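PDB 3CS3: sugar-binding transcriptional regulator, LacI family from Enterococcus faecalis, which probably binds a sugar effector through its periplasmic-binding-protein-like part and probably regulates transcription by binding DNA, as LacI-family members do. Local coordinates for residues 66-70 / 71-75; 90-93 / 94-97; 193-196 / 197-201; 200-203 / 204-207; 243-246 / 247-250. All coordinates share one frame; numbering follows the deposited sequence.

Contact 1: 66-70 / 71-75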
loop_
_atom_site.group_PDB
_atom_site.type_symbol
_atom_site.label_atom_id
_atom_site.label_comp_id
_atom_site.label_asym_id
_atom_site.label_seq_id
_atom_site.Cartn_x
_atom_site.Cartn_y
_atom_site.Cartn_z
ATOM N N TRP A 66 -14.726 -6.820 1.510
ATOM C CA TRP A 66 -16.084 -6.912 2.060
ATOM C C TRP A 66 -17.173 -6.425 1.093
ATOM O O TRP A 66 -18.345 -6.769 1.254
ATOM C CB TRP A 66 -16.184 -6.167 3.402
ATOM C CG TRP A 66 -16.148 -4.675 3.260
ATOM C CD1 TRP A 66 -15.041 -3.898 3.133
ATOM C CD2 TRP A 66 -17.273 -3.783 3.213
ATOM N NE1 TRP A 66 -15.394 -2.575 3.013
ATOM C CE2 TRP A 66 -16.760 -2.475 3.054
ATOM C CE3 TRP A 66 -18.663 -3.963 3.286
ATOM C CZ2 TRP A 66 -17.587 -1.343 2.976
ATOM C CZ3 TRP A 66 -19.490 -2.837 3.206
ATOM C CH2 TRP A 66 -18.944 -1.543 3.054
ATOM N N THR A 67 -16.782 -5.626 0.101
ATOM C CA THR A 67 -17.713 -5.139 -0.922
ATOM C C THR A 67 -17.936 -6.145 -2.054
ATOM O O THR A 67 -18.855 -5.976 -2.857
ATOM C CB THR A 67 -17.250 -3.806 -1.544
ATOM O OG1 THR A 67 -16.006 -3.994 -2.225
ATOM C CG2 THR A 67 -17.100 -2.737 -0.482
ATOM N N PHE A 68 -17.079 -7.166 -2.130
ATOM C CA PHE A 68 -17.258 -8.276 -3.062
ATOM C C PHE A 68 -18.397 -9.123 -2.492
ATOM O O PHE A 68 -18.240 -9.722 -1.428
ATOM C CB PHE A 68 -15.961 -9.089 -3.157
ATOM C CG PHE A 68 -15.812 -9.905 -4.423
ATOM C CD1 PHE A 68 -14.648 -9.820 -5.173
ATOM C CD2 PHE A 68 -16.809 -10.779 -4.849
ATOM C CE1 PHE A 68 -14.485 -10.577 -6.329
ATOM C CE2 PHE A 68 -16.655 -11.540 -6.007
ATOM C CZ PHE A 68 -15.492 -11.443 -6.742
ATOM N N PRO A 69 -19.556 -9.159 -3.186
ATOM C CA PRO A 69 -20.761 -9.802 -2.645
ATOM C C PRO A 69 -20.637 -11.314 -2.633
ATOM O O PRO A 69 -20.118 -11.887 -3.593
ATOM C CB PRO A 69 -21.864 -9.375 -3.626
ATOM C CG PRO A 69 -21.261 -8.281 -4.458
ATOM C CD PRO A 69 -19.810 -8.601 -4.524
ATOM N N THR A 70 -21.104 -11.932 -1.548
ATOM C CA THR A 70 -21.053 -13.387 -1.340
ATOM C C THR A 70 -21.739 -14.165 -2.465
ATOM O O THR A 70 -21.208 -15.177 -2.929
ATOM C CB THR A 70 -21.655 -13.781 0.037
ATOM O OG1 THR A 70 -21.012 -13.027 1.071
ATOM C CG2 THR A 70 -21.463 -15.265 0.333
ATOM N N LYS A 71 -22.894 -13.675 -2.915
ATOM C CA LYS A 71 -23.633 -14.288 -4.027
ATOM C C LYS A 71 -22.824 -14.342 -5.331
ATOM O O LYS A 71 -22.903 -15.326 -6.068
ATOM C CB LYS A 71 -24.980 -13.587 -4.239
ATOM C CG LYS A 71 -26.007 -13.903 -3.152
ATOM C CD LYS A 71 -27.315 -13.142 -3.354
ATOM C CE LYS A 71 -28.297 -13.434 -2.221
ATOM N NZ LYS A 71 -29.507 -12.566 -2.273
ATOM N N GLU A 72 -22.039 -13.295 -5.592
ATOM C CA GLU A 72 -21.073 -13.284 -6.699
ATOM C C GLU A 72 -19.945 -14.298 -6.512
ATOM O O GLU A 72 -19.445 -14.852 -7.495
ATOM C CB GLU A 72 -20.476 -11.887 -6.895
ATOM C CG GLU A 72 -20.819 -11.223 -8.220
ATOM C CD GLU A 72 -22.259 -10.761 -8.302
ATOM O OE1 GLU A 72 -23.030 -11.368 -9.079
ATOM O OE2 GLU A 72 -22.619 -9.796 -7.592
ATOM N N ILE A 73 -19.544 -14.527 -5.259
ATOM C CA ILE A 73 -18.489 -15.502 -4.945
ATOM C C ILE A 73 -18.986 -16.922 -5.219
ATOM O O ILE A 73 -18.306 -17.693 -5.896
ATOM C CB ILE A 73 -17.931 -15.341 -3.494
ATOM C CG1 ILE A 73 -17.239 -13.984 -3.342
ATOM C CG2 ILE A 73 -16.962 -16.469 -3.134
ATOM C CD1 ILE A 73 -16.597 -13.737 -1.996
ATOM N N GLU A 74 -20.184 -17.238 -4.725
ATOM C CA GLU A 74 -20.840 -18.523 -4.993
ATOM C C GLU A 74 -21.004 -18.842 -6.487
ATOM O O GLU A 74 -20.726 -19.966 -6.907
ATOM C CB GLU A 74 -22.192 -18.612 -4.278
ATOM C CG GLU A 74 -22.167 -19.405 -2.965
ATOM C CD GLU A 74 -22.462 -18.567 -1.728
ATOM O OE1 GLU A 74 -22.895 -17.406 -1.868
ATOM O OE2 GLU A 74 -22.282 -19.086 -0.605
ATOM N N LYS A 75 -21.437 -17.852 -7.271
ATOM C CA LYS A 75 -21.614 -17.995 -8.726
ATOM C C LYS A 75 -20.308 -18.303 -9.457
ATOM O O LYS A 75 -20.297 -19.056 -10.435
ATOM C CB LYS A 75 -22.229 -16.731 -9.331
ATOM C CG LYS A 75 -23.727 -16.586 -9.142
ATOM C CD LYS A 75 -24.219 -15.306 -9.800
ATOM C CE LYS A 75 -25.714 -15.119 -9.611
ATOM N NZ LYS A 75 -26.191 -13.852 -10.234
#
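The backbone oxygen of Thr70 takes the amide of Glu74 in a nearly straight bond, Glu74 N to Thr70 O 2.9 Å at 168°. One residue earlier Ile73 N reaches Pro69 O at 3.2 Å, lying in the carbonyl plane. The Phe68 ring lies against the aliphatic parts of two helix residues: Phe68 CD2 is 3.6 Å from Ile73 CG1, and Phe68 CE2 is 3.9 Å from Glu72 CB. With CG of Phe68 anti to the backbone N (chi1 -158°), the ring is turned toward these helix residues. Glu72 folds back at chi2 (72°), leaving OE2 3.7 Å from CG of Pro69. Thr70 and Glu74 run side by side, Thr70 CG2 3.4 Å from Glu74 OE1, while Thr70 OG1 is hydrogen-bonded to Arg88. Tyr14 meets the Phe68 ring edge-to-face, and Ile63 of strand 60-64 touches both Phe68 and Ile73. Pro69 is the N-cap of helix 70-78, entered from strand 60-64 in a beta-alpha unit of the parallel part of the mixed sheet.

Contact 2: 90-93 / 94-97. With SO4 (sulfate ion), chain B; SO4 (sulfate ion), chain E.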
loop_
_atom_site.group_PDB
_atom_site.type_symbol
_atom_site.label_atom_id
_atom_site.label_comp_id
_atom_site.label_asym_id
_atom_site.label_seq_id
_atom_site.Cartn_x
_atom_site.Cartn_y
_atom_site.Cartn_z
ATOM N N THR A 90 -18.031 -19.497 5.064
ATOM C CA THR A 90 -18.725 -20.116 3.946
ATOM C C THR A 90 -19.020 -21.580 4.257
ATOM O O THR A 90 -18.413 -22.169 5.157
ATOM C CB THR A 90 -17.894 -19.998 2.648
ATOM O OG1 THR A 90 -18.665 -20.461 1.535
ATOM C CG2 THR A 90 -16.601 -20.808 2.752
ATOM N N GLU A 91 -19.962 -22.157 3.518
ATOM C CA GLU A 91 -20.290 -23.567 3.655
ATOM C C GLU A 91 -20.334 -24.217 2.276
ATOM O O GLU A 91 -20.459 -25.439 2.148
ATOM C CB GLU A 91 -21.627 -23.735 4.385
ATOM C CG GLU A 91 -21.686 -24.955 5.303
ATOM C CD GLU A 91 -20.659 -24.899 6.426
ATOM O OE1 GLU A 91 -20.760 -23.998 7.288
ATOM O OE2 GLU A 91 -19.750 -25.758 6.445
ATOM N N HIS A 92 -20.210 -23.374 1.253
ATOM C CA HIS A 92 -20.247 -23.786 -0.145
ATOM C C HIS A 92 -19.035 -24.637 -0.509
ATOM O O HIS A 92 -17.935 -24.431 0.012
ATOM C CB HIS A 92 -20.308 -22.543 -1.037
ATOM C CG HIS A 92 -20.742 -22.819 -2.444
ATOM N ND1 HIS A 92 -19.855 -22.896 -3.496
ATOM C CD2 HIS A 92 -21.972 -23.020 -2.974
ATOM C CE1 HIS A 92 -20.519 -23.138 -4.613
ATOM N NE2 HIS A 92 -21.805 -23.219 -4.323
ATOM N N ARG A 93 -19.250 -25.612 -1.389
ATOM C CA ARG A 93 -18.152 -26.407 -1.925
ATOM C C ARG A 93 -17.353 -25.547 -2.901
ATOM O O ARG A 93 -17.895 -24.600 -3.480
ATOM C CB ARG A 93 -18.653 -27.700 -2.588
ATOM C CG ARG A 93 -19.642 -27.511 -3.735
ATOM C CD ARG A 93 -19.650 -28.721 -4.655
ATOM N NE ARG A 93 -18.405 -28.836 -5.416
ATOM C CZ ARG A 93 -18.097 -29.849 -6.223
ATOM N NH1 ARG A 93 -16.937 -29.850 -6.867
ATOM N NH2 ARG A 93 -18.941 -30.861 -6.390
ATOM N N ASN A 94 -16.070 -25.878 -3.056
ATOM C CA ASN A 94 -15.096 -25.078 -3.823
ATOM C C ASN A 94 -14.615 -23.787 -3.147
ATOM O O ASN A 94 -13.830 -23.040 -3.726
ATOM C CB ASN A 94 -15.564 -24.799 -5.262
ATOM C CG ASN A 94 -14.908 -25.706 -6.273
ATOM O OD1 ASN A 94 -13.737 -26.078 -6.132
ATOM N ND2 ASN A 94 -15.654 -26.056 -7.314
ATOM N N ILE A 95 -15.084 -23.530 -1.927
ATOM C CA ILE A 95 -14.622 -22.380 -1.159
ATOM C C ILE A 95 -14.032 -22.813 0.184
ATOM O O ILE A 95 -14.586 -23.673 0.860
ATOM C CB ILE A 95 -15.730 -21.299 -0.973
ATOM C CG1 ILE A 95 -16.453 -21.024 -2.305
ATOM C CG2 ILE A 95 -15.122 -19.998 -0.439
ATOM C CD1 ILE A 95 -17.670 -20.125 -2.199
ATOM N N ARG A 96 -12.885 -22.237 0.543
ATOM C CA ARG A 96 -12.283 -22.436 1.860
ATOM C C ARG A 96 -12.006 -21.104 2.538
ATOM O O ARG A 96 -12.031 -20.068 1.883
ATOM C CB ARG A 96 -10.996 -23.250 1.752
ATOM C CG ARG A 96 -11.215 -24.670 1.272
ATOM C CD ARG A 96 -12.084 -25.496 2.235
ATOM N NE ARG A 96 -12.065 -26.891 1.808
ATOM C CZ ARG A 96 -12.957 -27.433 0.983
ATOM N NH1 ARG A 96 -13.970 -26.711 0.521
ATOM N NH2 ARG A 96 -12.839 -28.703 0.626
ATOM N N GLN A 97 -11.732 -21.140 3.843
ATOM C CA GLN A 97 -11.513 -19.929 4.638
ATOM C C GLN A 97 -10.135 -19.911 5.264
ATOM O O GLN A 97 -9.711 -20.903 5.848
ATOM C CB GLN A 97 -12.524 -19.831 5.780
ATOM C CG GLN A 97 -13.975 -20.020 5.405
ATOM C CD GLN A 97 -14.829 -20.436 6.597
ATOM O OE1 GLN A 97 -15.989 -20.807 6.434
ATOM N NE2 GLN A 97 -14.258 -20.376 7.801
HETATM S S SO4 B . -15.049 -29.214 -2.047
HETATM O O1 SO4 B . -16.111 -30.000 -2.665
HETATM O O2 SO4 B . -14.447 -28.349 -3.057
HETATM O O3 SO4 B . -15.614 -28.411 -0.968
HETATM O O4 SO4 B . -14.027 -30.107 -1.509
HETATM S S SO4 E . -11.158 -30.550 3.075
HETATM O O1 SO4 E . -11.503 -29.416 3.928
HETATM O O2 SO4 E . -10.582 -30.069 1.822
HETATM O O3 SO4 E . -10.190 -31.402 3.758
HETATM O O4 SO4 E . -12.370 -31.313 2.792
#
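Thr90 and Ile95 lie slantwise to each other, methyl against methyl, with Thr90 CG2 3.6 Å from Ile95 CG2. CG2 of Thr90 sits between its backbone N and carbonyl carbon, which turns that methyl to the isoleucine. The far end of the same Ile95 goes to His92, Ile95 CD1 lying 3.8 Å from His92 ND1. Gln97 reaches back along an extended chain, and its OE1 accepts Thr90 N at 2.8 Å, the donor standing 39° above the amide carbonyl plane. Arg96 spreads its guanidinium between two sulfates: NH1 gives to O3 of the chain B ion at 2.8 Å, and NH2 to O2 of the chain E ion at 2.9 Å, both acceptors at its edge. Arg96 NH2 also gives to O4 of the chain B sulfate at 2.8 Å, so two nitrogens grip that ion. Asn94 N, in the type II turn from His92 to Ile95, adds a bond to its O2, 3.0 Å. The turn amide and the Arg96 guanidinium thus together receive an anion, here probably left from crystallisation, while Ile95 faces helix 70-78.

Contact 3: 193-196 / 197-201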
loop_
_atom_site.group_PDB
_atom_site.type_symbol
_atom_site.label_atom_id
_atom_site.label_comp_id
_atom_site.label_asym_id
_atom_site.label_seq_id
_atom_site.Cartn_x
_atom_site.Cartn_y
_atom_site.Cartn_z
ATOM N N TYR A 193 -4.672 9.611 15.307
ATOM C CA TYR A 193 -3.398 10.330 15.496
ATOM C C TYR A 193 -3.353 11.649 14.721
ATOM O O TYR A 193 -2.944 12.675 15.268
ATOM C CB TYR A 193 -2.212 9.475 15.053
ATOM C CG TYR A 193 -1.638 8.550 16.092
ATOM C CD1 TYR A 193 -2.317 7.398 16.487
ATOM C CD2 TYR A 193 -0.396 8.805 16.657
ATOM C CE1 TYR A 193 -1.780 6.535 17.435
ATOM C CE2 TYR A 193 0.153 7.949 17.604
ATOM C CZ TYR A 193 -0.547 6.816 17.987
ATOM O OH TYR A 193 -0.011 5.964 18.920
ATOM N N LYS A 194 -3.778 11.605 13.457
ATOM C CA LYS A 194 -3.820 12.784 12.585
ATOM C C LYS A 194 -4.595 13.956 13.185
ATOM O O LYS A 194 -4.074 15.070 13.250
ATOM C CB LYS A 194 -4.393 12.433 11.207
ATOM C CG LYS A 194 -3.377 12.416 10.075
ATOM C CD LYS A 194 -2.611 11.100 9.968
ATOM C CE LYS A 194 -1.610 11.163 8.815
ATOM N NZ LYS A 194 -1.265 9.826 8.260
ATOM N N TYR A 195 -5.823 13.693 13.634
ATOM C CA TYR A 195 -6.671 14.734 14.215
ATOM C C TYR A 195 -6.170 15.239 15.567
ATOM O O TYR A 195 -6.268 16.432 15.855
ATOM C CB TYR A 195 -8.130 14.269 14.326
ATOM C CG TYR A 195 -9.069 15.363 14.791
ATOM C CD1 TYR A 195 -9.465 15.450 16.126
ATOM C CD2 TYR A 195 -9.540 16.325 13.902
ATOM C CE1 TYR A 195 -10.311 16.461 16.558
ATOM C CE2 TYR A 195 -10.385 17.340 14.325
ATOM C CZ TYR A 195 -10.767 17.400 15.653
ATOM O OH TYR A 195 -11.608 18.401 16.077
ATOM N N VAL A 196 -5.635 14.334 16.385
ATOM C CA VAL A 196 -5.121 14.684 17.716
ATOM C C VAL A 196 -3.862 15.564 17.619
ATOM O O VAL A 196 -3.607 16.403 18.490
ATOM C CB VAL A 196 -4.924 13.414 18.597
ATOM C CG1 VAL A 196 -4.150 13.707 19.876
ATOM C CG2 VAL A 196 -6.277 12.815 18.951
ATOM N N ALA A 197 -3.116 15.400 16.525
ATOM C CA ALA A 197 -1.978 16.263 16.202
ATOM C C ALA A 197 -2.405 17.708 15.903
ATOM O O ALA A 197 -1.597 18.630 16.007
ATOM C CB ALA A 197 -1.186 15.684 15.034
ATOM N N GLU A 198 -3.674 17.895 15.543
ATOM C CA GLU A 198 -4.241 19.224 15.319
ATOM C C GLU A 198 -4.967 19.772 16.557
ATOM O O GLU A 198 -5.675 20.780 16.471
ATOM C CB GLU A 198 -5.198 19.201 14.123
ATOM C CG GLU A 198 -4.550 18.838 12.791
ATOM C CD GLU A 198 -5.568 18.603 11.681
ATOM O OE1 GLU A 198 -5.200 17.993 10.653
ATOM O OE2 GLU A 198 -6.738 19.022 11.834
ATOM N N THR A 199 -4.804 19.104 17.700
ATOM C CA THR A 199 -5.449 19.527 18.951
ATOM C C THR A 199 -4.461 19.623 20.112
ATOM O O THR A 199 -3.287 19.260 19.978
ATOM C CB THR A 199 -6.602 18.573 19.389
ATOM O OG1 THR A 199 -6.067 17.290 19.735
ATOM C CG2 THR A 199 -7.671 18.421 18.304
ATOM N N ASN A 200 -4.964 20.099 21.253
ATOM C CA ASN A 200 -4.186 20.207 22.487
ATOM C C ASN A 200 -4.067 18.876 23.236
ATOM O O ASN A 200 -3.372 18.785 24.258
ATOM C CB ASN A 200 -4.773 21.296 23.403
ATOM C CG ASN A 200 -6.258 21.091 23.693
ATOM O OD1 ASN A 200 -7.092 21.082 22.785
ATOM N ND2 ASN A 200 -6.592 20.942 24.971
ATOM N N TYR A 201 -4.745 17.848 22.722
ATOM C CA TYR A 201 -4.748 16.512 23.319
ATOM C C TYR A 201 -3.419 15.787 23.126
ATOM O O TYR A 201 -2.757 15.934 22.096
ATOM C CB TYR A 201 -5.885 15.664 22.743
ATOM C CG TYR A 201 -7.273 16.086 23.175
ATOM C CD1 TYR A 201 -7.855 15.561 24.331
ATOM C CD2 TYR A 201 -8.011 17.001 22.423
ATOM C CE1 TYR A 201 -9.135 15.943 24.731
ATOM C CE2 TYR A 201 -9.290 17.391 22.813
ATOM C CZ TYR A 201 -9.845 16.858 23.965
ATOM O OH TYR A 201 -11.109 17.242 24.347
#
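Thr199 turns back onto the end of helix 186-196. Its CB stands 3.8 Å from Val196 O. From there OG1 branches between the backbone N and the carbonyl carbon (chi1 66°), a placing that lets it donate to Val196 O at 2.9 Å. The amide of the same residue also reaches that oxygen, Thr199 N to Val196 O 3.1 Å, and both donors come from one face of the carbonyl plane. The other branch, CG2, touches Tyr195: it is 3.5 Å from the backbone O and 3.7 Å from CE1 of the ring, the two side chains crossing at about a right angle. Further along, Val196 CG1 packs 3.9 Å from Tyr201 CB. Tyr164 of helix 160-170 meets the Tyr195 ring edge-to-face and also bonds Glu198, whereas Lys194 pairs with Glu160 and with Glu216 of the second subunit. One carbonyl at the helix end thus has two donors from a single threonine, which ties the type I turn of Val196 to Thr199 back onto the helix.

Contact 4: 200-203 / 204-207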
loop_
_atom_site.group_PDB
_atom_site.type_symbol
_atom_site.label_atom_id
_atom_site.label_comp_id
_atom_site.label_asym_id
_atom_site.label_seq_id
_atom_site.Cartn_x
_atom_site.Cartn_y
_atom_site.Cartn_z
ATOM N N ASN A 200 -4.964 20.099 21.253
ATOM C CA ASN A 200 -4.186 20.207 22.487
ATOM C C ASN A 200 -4.067 18.876 23.236
ATOM O O ASN A 200 -3.372 18.785 24.258
ATOM C CB ASN A 200 -4.773 21.296 23.403
ATOM C CG ASN A 200 -6.258 21.091 23.693
ATOM O OD1 ASN A 200 -7.092 21.082 22.785
ATOM N ND2 ASN A 200 -6.592 20.942 24.971
ATOM N N TYR A 201 -4.745 17.848 22.722
ATOM C CA TYR A 201 -4.748 16.512 23.319
ATOM C C TYR A 201 -3.419 15.787 23.126
ATOM O O TYR A 201 -2.757 15.934 22.096
ATOM C CB TYR A 201 -5.885 15.664 22.743
ATOM C CG TYR A 201 -7.273 16.086 23.175
ATOM C CD1 TYR A 201 -7.855 15.561 24.331
ATOM C CD2 TYR A 201 -8.011 17.001 22.423
ATOM C CE1 TYR A 201 -9.135 15.943 24.731
ATOM C CE2 TYR A 201 -9.290 17.391 22.813
ATOM C CZ TYR A 201 -9.845 16.858 23.965
ATOM O OH TYR A 201 -11.109 17.242 24.347
ATOM N N GLN A 202 -3.047 15.004 24.133
ATOM C CA GLN A 202 -1.809 14.240 24.130
ATOM C C GLN A 202 -2.137 12.754 23.998
ATOM O O GLN A 202 -2.890 12.206 24.808
ATOM C CB GLN A 202 -1.038 14.512 25.426
ATOM C CG GLN A 202 0.359 13.901 25.500
ATOM C CD GLN A 202 1.035 14.146 26.843
ATOM O OE1 GLN A 202 1.580 13.225 27.452
ATOM N NE2 GLN A 202 0.996 15.388 27.315
ATOM N N MET A 203 -1.578 12.115 22.972
ATOM C CA MET A 203 -1.782 10.686 22.731
ATOM C C MET A 203 -1.098 9.855 23.812
ATOM O O MET A 203 0.058 10.103 24.160
ATOM C CB MET A 203 -1.275 10.292 21.340
ATOM C CG MET A 203 -1.686 8.889 20.871
ATOM S SD MET A 203 -3.474 8.621 20.734
ATOM C CE MET A 203 -3.940 9.918 19.588
ATOM N N GLY A 204 -1.834 8.887 24.355
ATOM C CA GLY A 204 -1.343 8.053 25.450
ATOM C C GLY A 204 -1.752 8.563 26.822
ATOM O O GLY A 204 -1.914 7.778 27.753
ATOM N N LYS A 205 -1.917 9.880 26.941
ATOM C CA LYS A 205 -2.284 10.522 28.201
ATOM C C LYS A 205 -3.768 10.911 28.224
ATOM O O LYS A 205 -4.535 10.401 29.046
ATOM C CB LYS A 205 -1.395 11.750 28.450
ATOM C CG LYS A 205 -1.706 12.523 29.731
ATOM C CD LYS A 205 -1.160 13.941 29.664
ATOM C CE LYS A 205 -1.773 14.834 30.732
ATOM N NZ LYS A 205 -1.461 16.271 30.482
ATOM N N ASP A 206 -4.158 11.809 27.319
ATOM C CA ASP A 206 -5.525 12.335 27.260
ATOM C C ASP A 206 -6.441 11.421 26.461
ATOM O O ASP A 206 -7.643 11.351 26.717
ATOM C CB ASP A 206 -5.542 13.734 26.635
ATOM C CG ASP A 206 -4.595 14.703 27.324
ATOM O OD1 ASP A 206 -4.392 14.585 28.554
ATOM O OD2 ASP A 206 -4.060 15.592 26.629
ATOM N N ILE A 207 -5.860 10.744 25.478
ATOM C CA ILE A 207 -6.581 9.788 24.651
ATOM C C ILE A 207 -5.744 8.518 24.503
ATOM O O ILE A 207 -4.626 8.552 23.989
ATOM C CB ILE A 207 -7.028 10.403 23.277
ATOM C CG1 ILE A 207 -7.520 9.315 22.316
ATOM C CG2 ILE A 207 -5.914 11.252 22.647
ATOM C CD1 ILE A 207 -8.451 9.825 21.229
#
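The chain doubles back so that Met203 and Ile207 form a single beta bridge, with CA atoms 5.2 Å apart, and Gln202 O lies inside the turn. That oxygen accepts Asp206 N at 2.8 Å in its carbonyl plane, and more weakly the amides of Lys205 and Ile207. The Asp206 carboxylate closes the opposite way: OD2 takes Gln202 N at 2.8 Å, the donor standing 36° out of the carboxylate plane. Asp206 CG lies opposite its carbonyl carbon (chi1 -54°), bringing the acid up beside the amide it accepts. Its CB meets the edge of the Tyr201 ring, CD1 to CB 3.7 Å, and ring and carboxylate planes are 75° apart. Gln202 and Lys205 are both extended and pass at a slant, Gln202 NE2 3.5 Å from Lys205 CD. On the side of helix 186-196 Met203 bends at chi2 and chi3, which carries SD to 3.5 Å from Ile207 O and CE to 3.9 Å from Ile207 CG2. Tyr193 and Val196 of that helix cover the methionine. Asp206 therefore engages both amide and carbonyl of Gln202, which helps hold the bend before strand 207-210 together with the Gly204 N to Ile207 O bond; the Lys205 NZ to Asp206 OD1 salt bridge is long.

Contact 5: 243-246 / 247-250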
loop_
_atom_site.group_PDB
_atom_site.type_symbol
_atom_site.label_atom_id
_atom_site.label_comp_id
_atom_site.label_asym_id
_atom_site.label_seq_id
_atom_site.Cartn_x
_atom_site.Cartn_y
_atom_site.Cartn_z
ATOM N N ILE A 243 -5.396 -22.599 -1.819
ATOM C CA ILE A 243 -5.998 -22.462 -3.147
ATOM C C ILE A 243 -5.451 -23.515 -4.129
ATOM O O ILE A 243 -6.204 -24.059 -4.936
ATOM C CB ILE A 243 -5.933 -20.976 -3.694
ATOM C CG1 ILE A 243 -6.804 -20.794 -4.929
ATOM C CG2 ILE A 243 -4.526 -20.508 -3.996
ATOM C CD1 ILE A 243 -8.216 -20.524 -4.610
ATOM N N ILE A 244 -4.159 -23.826 -4.021
ATOM C CA ILE A 244 -3.555 -24.898 -4.808
ATOM C C ILE A 244 -4.188 -26.241 -4.452
ATOM O O ILE A 244 -4.741 -26.905 -5.324
ATOM C CB ILE A 244 -2.013 -24.958 -4.635
ATOM C CG1 ILE A 244 -1.345 -23.666 -5.145
ATOM C CG2 ILE A 244 -1.422 -26.203 -5.315
ATOM C CD1 ILE A 244 -1.725 -23.243 -6.563
ATOM N N HIS A 245 -4.137 -26.604 -3.169
ATOM C CA HIS A 245 -4.697 -27.865 -2.669
ATOM C C HIS A 245 -6.173 -28.019 -3.017
ATOM O O HIS A 245 -6.600 -29.093 -3.422
ATOM C CB HIS A 245 -4.496 -27.991 -1.153
ATOM C CG HIS A 245 -3.107 -28.386 -0.751
ATOM N ND1 HIS A 245 -1.977 -27.797 -1.281
ATOM C CD2 HIS A 245 -2.667 -29.296 0.148
ATOM C CE1 HIS A 245 -0.902 -28.339 -0.737
ATOM N NE2 HIS A 245 -1.292 -29.251 0.134
ATOM N N LEU A 246 -6.931 -26.932 -2.892
ATOM C CA LEU A 246 -8.367 -26.935 -3.168
ATOM C C LEU A 246 -8.686 -27.178 -4.644
ATOM O O LEU A 246 -9.621 -27.920 -4.964
ATOM C CB LEU A 246 -9.014 -25.630 -2.673
ATOM C CG LEU A 246 -10.483 -25.302 -2.936
ATOM C CD1 LEU A 246 -11.407 -26.299 -2.264
ATOM C CD2 LEU A 246 -10.770 -23.898 -2.461
ATOM N N MET A 247 -7.904 -26.574 -5.537
ATOM C CA MET A 247 -8.160 -26.713 -6.968
ATOM C C MET A 247 -7.593 -28.008 -7.547
ATOM O O MET A 247 -7.937 -28.395 -8.665
ATOM C CB MET A 247 -7.726 -25.461 -7.748
ATOM C CG MET A 247 -6.315 -25.424 -8.311
ATOM S SD MET A 247 -5.883 -23.763 -8.911
ATOM C CE MET A 247 -7.501 -23.053 -9.192
ATOM N N ARG A 248 -6.746 -28.675 -6.767
ATOM C CA ARG A 248 -6.191 -29.985 -7.113
ATOM C C ARG A 248 -7.000 -31.108 -6.463
ATOM O O ARG A 248 -6.554 -32.255 -6.407
ATOM C CB ARG A 248 -4.728 -30.094 -6.674
ATOM C CG ARG A 248 -3.748 -29.250 -7.473
ATOM C CD ARG A 248 -2.308 -29.724 -7.279
ATOM N NE ARG A 248 -1.951 -29.906 -5.872
ATOM C CZ ARG A 248 -0.733 -30.223 -5.436
ATOM N NH1 ARG A 248 -0.514 -30.365 -4.134
ATOM N NH2 ARG A 248 0.267 -30.397 -6.294
ATOM N N GLY A 249 -8.182 -30.765 -5.953
ATOM C CA GLY A 249 -9.100 -31.725 -5.343
ATOM C C GLY A 249 -8.723 -32.235 -3.967
ATOM O O GLY A 249 -9.467 -33.016 -3.370
ATOM N N GLU A 250 -7.583 -31.777 -3.454
ATOM C CA GLU A 250 -6.996 -32.315 -2.227
ATOM C C GLU A 250 -7.671 -31.814 -0.949
ATOM O O GLU A 250 -8.614 -31.015 -0.995
ATOM C CB GLU A 250 -5.487 -32.039 -2.194
ATOM C CG GLU A 250 -4.697 -32.847 -3.219
ATOM C CD GLU A 250 -3.372 -32.209 -3.603
ATOM O OE1 GLU A 250 -2.923 -31.275 -2.905
ATOM O OE2 GLU A 250 -2.775 -32.649 -4.612
#
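Helix 232-247 runs out here: Met247 N still bonds Ile243 O at 3.1 Å in the helical pattern, Arg248 is the first residue to leave helical angles, and Gly249 takes a positive phi of 74°. The chain then turns back, so that Glu250 N reaches His245 O at 2.9 Å, and Gly249 N bonds Leu246 O weakly. These two bonds, with Gly249 as the C-prime residue, make a Schellman motif, which closes the helix before the chain goes on to strand 255-262. Outside the turn a small polar group gathers over His245. Glu250 OE1 stands above one face of the imidazole, toward its rim, 3.6 Å from His245 CG, and the carboxylate is turned almost perpendicular to the ring. In the conformer described, the same oxygen accepts Arg248 NH1 at 2.9 Å on its syn lone pair in a salt bridge, with OE1 tilted 28° from the guanidinium plane. Arg248 gets there by a bend at chi3 (-49°), which also lays one face of its guanidinium against Ile244, CG2 to NE 3.8 Å. His245 and Arg248 point the same way, with CE1 and NH1 4.0 Å apart; the arginine would probably disfavour protonation of His245, and Glu250 would offset this in part. Ser82 of strand 82-85 lies against Ile243, Leu246 and Met247.

Overall arrangement
Contacts 1, 2 and 5 belong to the region around the mixed sheet, and contacts 3 and 4 lie beyond the chain's centre, by the four-stranded parallel sheet; contacts 1 and 3 have centres about 38 Å apart. Helix 70-78, begun in contact 1, packs through Ile73 on Ile95 of contact 2, whose Arg96 in turn meets Leu246 of contact 5. Contacts 3 and 4 share Asn200 and Tyr201 and join helix 186-196 to strand 207-210. Contacts 1, 3 and 5 are partly buried helix ends, governed largely by backbone bonds, with a threonine hydroxyl added in contact 3 and a salt bridge in contact 5. Contacts 2 and 4 are surface turns where side-chain acceptors grip amides, with sulfates added in contact 2.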